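Local structure of endoglucanase FnCel5A (Fervidobacterium nodosum, 3NCO) at residues A[45-48]-A[49-52]; A[150-153]-A[154-158]. The protein probably hydrolyses internal beta-1,4-glucosidic linkages of cellulose, as a family 5 glycoside hydrolase built on a TIM barrel. One frame throughout, in Å; residues are numbered along the deposited sequence.

Contact 1. Residues A[45-48]-A[49-52]; sequences EYFK and IIKE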
# COMPACT_ATOMS: atom_id res chain seq x y z
N GLU A 45 5.38 19.95 3.20
CA GLU A 45 6.70 19.92 2.51
C GLU A 45 7.12 18.50 2.12
O GLU A 45 7.89 18.31 1.21
CB GLU A 45 7.82 20.56 3.35
CG GLU A 45 8.16 19.68 4.59
CD GLU A 45 9.13 20.29 5.60
OE1 GLU A 45 10.35 19.94 5.58
OE2 GLU A 45 8.66 21.14 6.44
N TYR A 46 6.60 17.48 2.82
CA TYR A 46 6.99 16.10 2.52
C TYR A 46 6.72 15.75 1.07
O TYR A 46 7.51 15.01 0.44
CB TYR A 46 6.23 15.12 3.40
CG TYR A 46 6.68 15.06 4.86
CD1 TYR A 46 7.81 15.75 5.30
CD2 TYR A 46 6.00 14.25 5.75
CE1 TYR A 46 8.23 15.66 6.65
CE2 TYR A 46 6.40 14.13 7.08
CZ TYR A 46 7.52 14.81 7.51
OH TYR A 46 7.91 14.70 8.85
N PHE A 47 5.61 16.25 0.55
CA PHE A 47 5.25 15.88 -0.86
C PHE A 47 6.16 16.53 -1.91
O PHE A 47 6.49 15.90 -2.95
CB PHE A 47 3.77 16.12 -1.13
CG PHE A 47 2.89 15.33 -0.23
CD1 PHE A 47 2.84 13.94 -0.34
CD2 PHE A 47 2.12 15.95 0.74
CE1 PHE A 47 2.03 13.16 0.53
CE2 PHE A 47 1.32 15.20 1.62
CZ PHE A 47 1.26 13.82 1.50
N LYS A 48 6.60 17.76 -1.64
CA LYS A 48 7.56 18.43 -2.50
C LYS A 48 8.88 17.67 -2.44
O LYS A 48 9.51 17.46 -3.45
CB LYS A 48 7.74 19.91 -2.07
CG LYS A 48 8.84 20.64 -2.83
CD LYS A 48 8.99 22.06 -2.31
CE LYS A 48 10.22 22.73 -2.96
NZ LYS A 48 10.45 24.16 -2.59
N ILE A 49 9.26 17.23 -1.24
CA ILE A 49 10.50 16.43 -1.02
C ILE A 49 10.47 15.10 -1.77
O ILE A 49 11.40 14.71 -2.46
CB ILE A 49 10.71 16.26 0.49
CG1 ILE A 49 11.11 17.62 1.09
CG2 ILE A 49 11.75 15.22 0.84
CD1 ILE A 49 10.94 17.72 2.59
N ILE A 50 9.37 14.40 -1.60
CA ILE A 50 9.18 13.14 -2.31
C ILE A 50 9.26 13.30 -3.83
O ILE A 50 9.91 12.51 -4.53
CB ILE A 50 7.82 12.49 -1.85
CG1 ILE A 50 7.92 12.06 -0.36
CG2 ILE A 50 7.43 11.26 -2.76
CD1 ILE A 50 6.59 11.61 0.24
N LYS A 51 8.55 14.30 -4.35
CA LYS A 51 8.53 14.48 -5.81
C LYS A 51 9.92 14.87 -6.28
O LYS A 51 10.40 14.29 -7.25
CB LYS A 51 7.52 15.56 -6.21
CG LYS A 51 7.46 15.86 -7.77
CD LYS A 51 6.91 14.66 -8.54
CE LYS A 51 6.83 14.94 -10.07
NZ LYS A 51 6.09 13.82 -10.73
N GLU A 52 10.58 15.81 -5.57
CA GLU A 52 11.93 16.26 -6.00
C GLU A 52 12.90 15.09 -6.09
O GLU A 52 13.82 15.09 -6.96
CB GLU A 52 12.57 17.31 -5.06
CG GLU A 52 11.77 18.53 -4.82
CD GLU A 52 12.39 19.52 -3.80
OE1 GLU A 52 12.76 20.64 -4.26
OE2 GLU A 52 12.47 19.21 -2.55
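Glu45 and Ile49, one helical turn apart, run side by side and point the same way. Ile49 CG1 is held beside its backbone N (chi1 -70°), which sends CD1 back along the helix to lie 3.8 Å from Glu45 OE1 and 3.9 Å from Glu45 CG. The isoleucine branch thus flanks the carboxylate stem, whose OE1 has a long, weak ion pair with Lys307. Cutting Ile49 back to an alanine removes CG1 and CD1, and the Glu45 stem would probably lose its flanking methyl and be freer to swing. One residue on, Ile50 lays its CG1 branch against the preceding turn, CG1 being 3.1 Å from Tyr46 O and CD1 approaching the Phe47 ring obliquely, 4.5 Å from its CD1. That ring packs on Val87, Val90 and Ala91 of helix 78-93. Lys48 and Glu52 cross at a slant, and Lys48 CE comes within 3.5 Å of Glu52 OE1. Beneath these side chains Ile49 N donates to Glu45 O with an N-H...O angle of 164°, and Ile50 N to Tyr46 O at 166°. Tyr46, Phe47 and Ile50 are buried while Lys48 and Glu52 are exposed, so helix 44-53, which links barrel strands 22-25 and 57-60, has an apolar side and a charged one. On the charged side, Lys48 NZ stays 4.5 Å from Glu52 OE1, beyond salt-bridge range, so any mutual attraction is likely to be modest.

Contact 2. Residues A[150-153]-A[154-158]; sequences TPTK and WNELY. With PO4 (phosphate ion), chain E.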
# COMPACT_ATOMS: atom_id res chain seq x y z
N THR A 150 -11.24 -13.71 5.87
CA THR A 150 -10.58 -14.76 5.09
C THR A 150 -10.65 -14.41 3.61
O THR A 150 -11.44 -13.55 3.23
CB THR A 150 -11.30 -16.09 5.29
OG1 THR A 150 -12.67 -15.92 4.88
CG2 THR A 150 -11.30 -16.47 6.77
N PRO A 151 -9.86 -15.10 2.76
CA PRO A 151 -9.99 -14.88 1.31
C PRO A 151 -11.45 -14.97 0.84
O PRO A 151 -11.91 -14.15 0.06
CB PRO A 151 -9.11 -16.02 0.72
CG PRO A 151 -8.00 -16.16 1.73
CD PRO A 151 -8.76 -16.02 3.09
N THR A 152 -12.20 -15.94 1.35
CA THR A 152 -13.62 -16.06 1.02
C THR A 152 -14.46 -14.85 1.42
O THR A 152 -15.28 -14.36 0.63
CB THR A 152 -14.16 -17.37 1.63
OG1 THR A 152 -13.44 -18.47 1.06
CG2 THR A 152 -15.70 -17.57 1.45
N LYS A 153 -14.30 -14.39 2.66
CA LYS A 153 -15.09 -13.24 3.13
C LYS A 153 -14.68 -12.01 2.36
O LYS A 153 -15.51 -11.15 2.06
CB LYS A 153 -14.78 -13.00 4.60
CG LYS A 153 -15.30 -14.10 5.53
CD LYS A 153 -16.81 -14.03 5.79
CE LYS A 153 -17.29 -14.97 6.92
NZ LYS A 153 -18.79 -14.92 6.75
N TRP A 154 -13.39 -11.90 2.08
CA TRP A 154 -12.94 -10.75 1.33
C TRP A 154 -13.48 -10.76 -0.07
O TRP A 154 -13.85 -9.72 -0.59
CB TRP A 154 -11.43 -10.75 1.34
CG TRP A 154 -10.78 -9.74 0.53
CD1 TRP A 154 -9.86 -10.01 -0.44
CD2 TRP A 154 -10.91 -8.30 0.61
NE1 TRP A 154 -9.41 -8.82 -0.99
CE2 TRP A 154 -10.00 -7.76 -0.34
CE3 TRP A 154 -11.63 -7.42 1.44
CZ2 TRP A 154 -9.85 -6.37 -0.55
CZ3 TRP A 154 -11.46 -6.02 1.25
CH2 TRP A 154 -10.60 -5.53 0.23
N ASN A 155 -13.53 -11.93 -0.70
CA ASN A 155 -13.99 -12.02 -2.06
C ASN A 155 -15.47 -11.61 -2.09
O ASN A 155 -15.97 -11.12 -3.11
CB ASN A 155 -13.86 -13.48 -2.55
CG ASN A 155 -12.47 -13.78 -3.03
OD1 ASN A 155 -11.78 -12.87 -3.42
ND2 ASN A 155 -12.05 -15.02 -2.97
N GLU A 156 -16.15 -11.82 -0.96
CA GLU A 156 -17.56 -11.45 -0.84
C GLU A 156 -17.76 -9.96 -0.56
O GLU A 156 -18.69 -9.32 -1.10
CB GLU A 156 -18.28 -12.29 0.22
CG GLU A 156 -18.29 -13.80 -0.17
CD GLU A 156 -18.66 -14.80 0.97
OE1 GLU A 156 -18.93 -16.00 0.63
OE2 GLU A 156 -18.63 -14.44 2.17
N LEU A 157 -16.87 -9.41 0.29
CA LEU A 157 -16.96 -8.05 0.74
C LEU A 157 -16.52 -6.96 -0.25
O LEU A 157 -17.22 -5.96 -0.45
CB LEU A 157 -16.15 -7.91 2.06
CG LEU A 157 -16.06 -6.50 2.65
CD1 LEU A 157 -17.47 -5.97 2.93
CD2 LEU A 157 -15.24 -6.53 3.95
N TYR A 158 -15.30 -7.11 -0.81
CA TYR A 158 -14.75 -6.05 -1.62
C TYR A 158 -15.66 -5.68 -2.80
O TYR A 158 -15.77 -4.48 -3.07
CB TYR A 158 -13.27 -6.29 -2.01
CG TYR A 158 -13.05 -7.03 -3.31
CD1 TYR A 158 -12.57 -8.36 -3.32
CD2 TYR A 158 -13.28 -6.39 -4.53
CE1 TYR A 158 -12.36 -9.05 -4.51
CE2 TYR A 158 -13.06 -7.06 -5.74
CZ TYR A 158 -12.62 -8.38 -5.72
OH TYR A 158 -12.40 -9.02 -6.93
P PO4 E . -14.07 -18.45 -2.37
O1 PO4 E . -12.60 -18.78 -2.18
O2 PO4 E . -14.64 -19.09 -3.64
O3 PO4 E . -14.79 -19.04 -1.16
O4 PO4 E . -14.28 -16.94 -2.57
O HOH W 1 -9.70 -12.98 -1.47
O HOH W 2 -18.95 -16.33 4.18
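Asn155 reaches back over the preceding turn to Pro151, starting with CB, which lies 3.3 Å from Pro151 O, the same carbonyl that accepts the backbone N-H of Asn155. CG, kept beside the backbone N by chi1 of -83°, stays close to that oxygen. At the tip the amide divides its work. OD1 accepts from the backbone N of Lys191 and, weakly, from a water that also donates to Pro151 O. ND2 donates to phosphate O4 at 3.0 Å with an N-H...O angle of 158°, and to Glu189 O as well. Pro151 O lies near ND2 too, but at an angle too poor for bonding.

The same phosphate, probably from the crystallisation liquor, takes a second hydrogen bond at O3 from Thr152 OG1, 2.7 Å away. Just before the helix, Thr150 is the N-cap, its OG1 accepting from Lys153 N at 3.2 Å with an angle of 165°. Lys153 and Glu156 meet through a water: Lys153 NZ donates to it at 2.9 Å and the water donates to Glu156 OE2 at 2.8 Å, while NZ forms its salt bridge with Asp113. On the inner side, Trp154 NE1 bonds to Asp177 O, and Tyr158 CB sits 3.5 Å above the indole plane, toward its rim.

With partners on both OD1 and ND2, the Asn155 amide is fixed in rotation and ties the start of helix 151-168 to the loop of Glu189 and Lys191; the phosphate is gripped by two side-chain bonds, to which the nearby helix start may add a little favourable field.

Overall arrangement
Contacts 1 and 2 sit on opposite sides of the chain's centre, each centred 18 Å from it; their own centres are 36 Å apart and their nearest atoms about 23 Å, so they do not touch. Each belongs to a helix joining consecutive parallel strands of the eight-stranded barrel, which for contact 2 are 137-140 and 174-177. Contact 1 occupies most of its short helix; contact 2 takes in the capped start of a longer one. The phosphate belongs to contact 2 alone and is no evidence of a substrate site. In family 5 enzymes catalysis takes place at the C-terminal ends of the barrel strands, and both contacts lie on the surrounding helical layer.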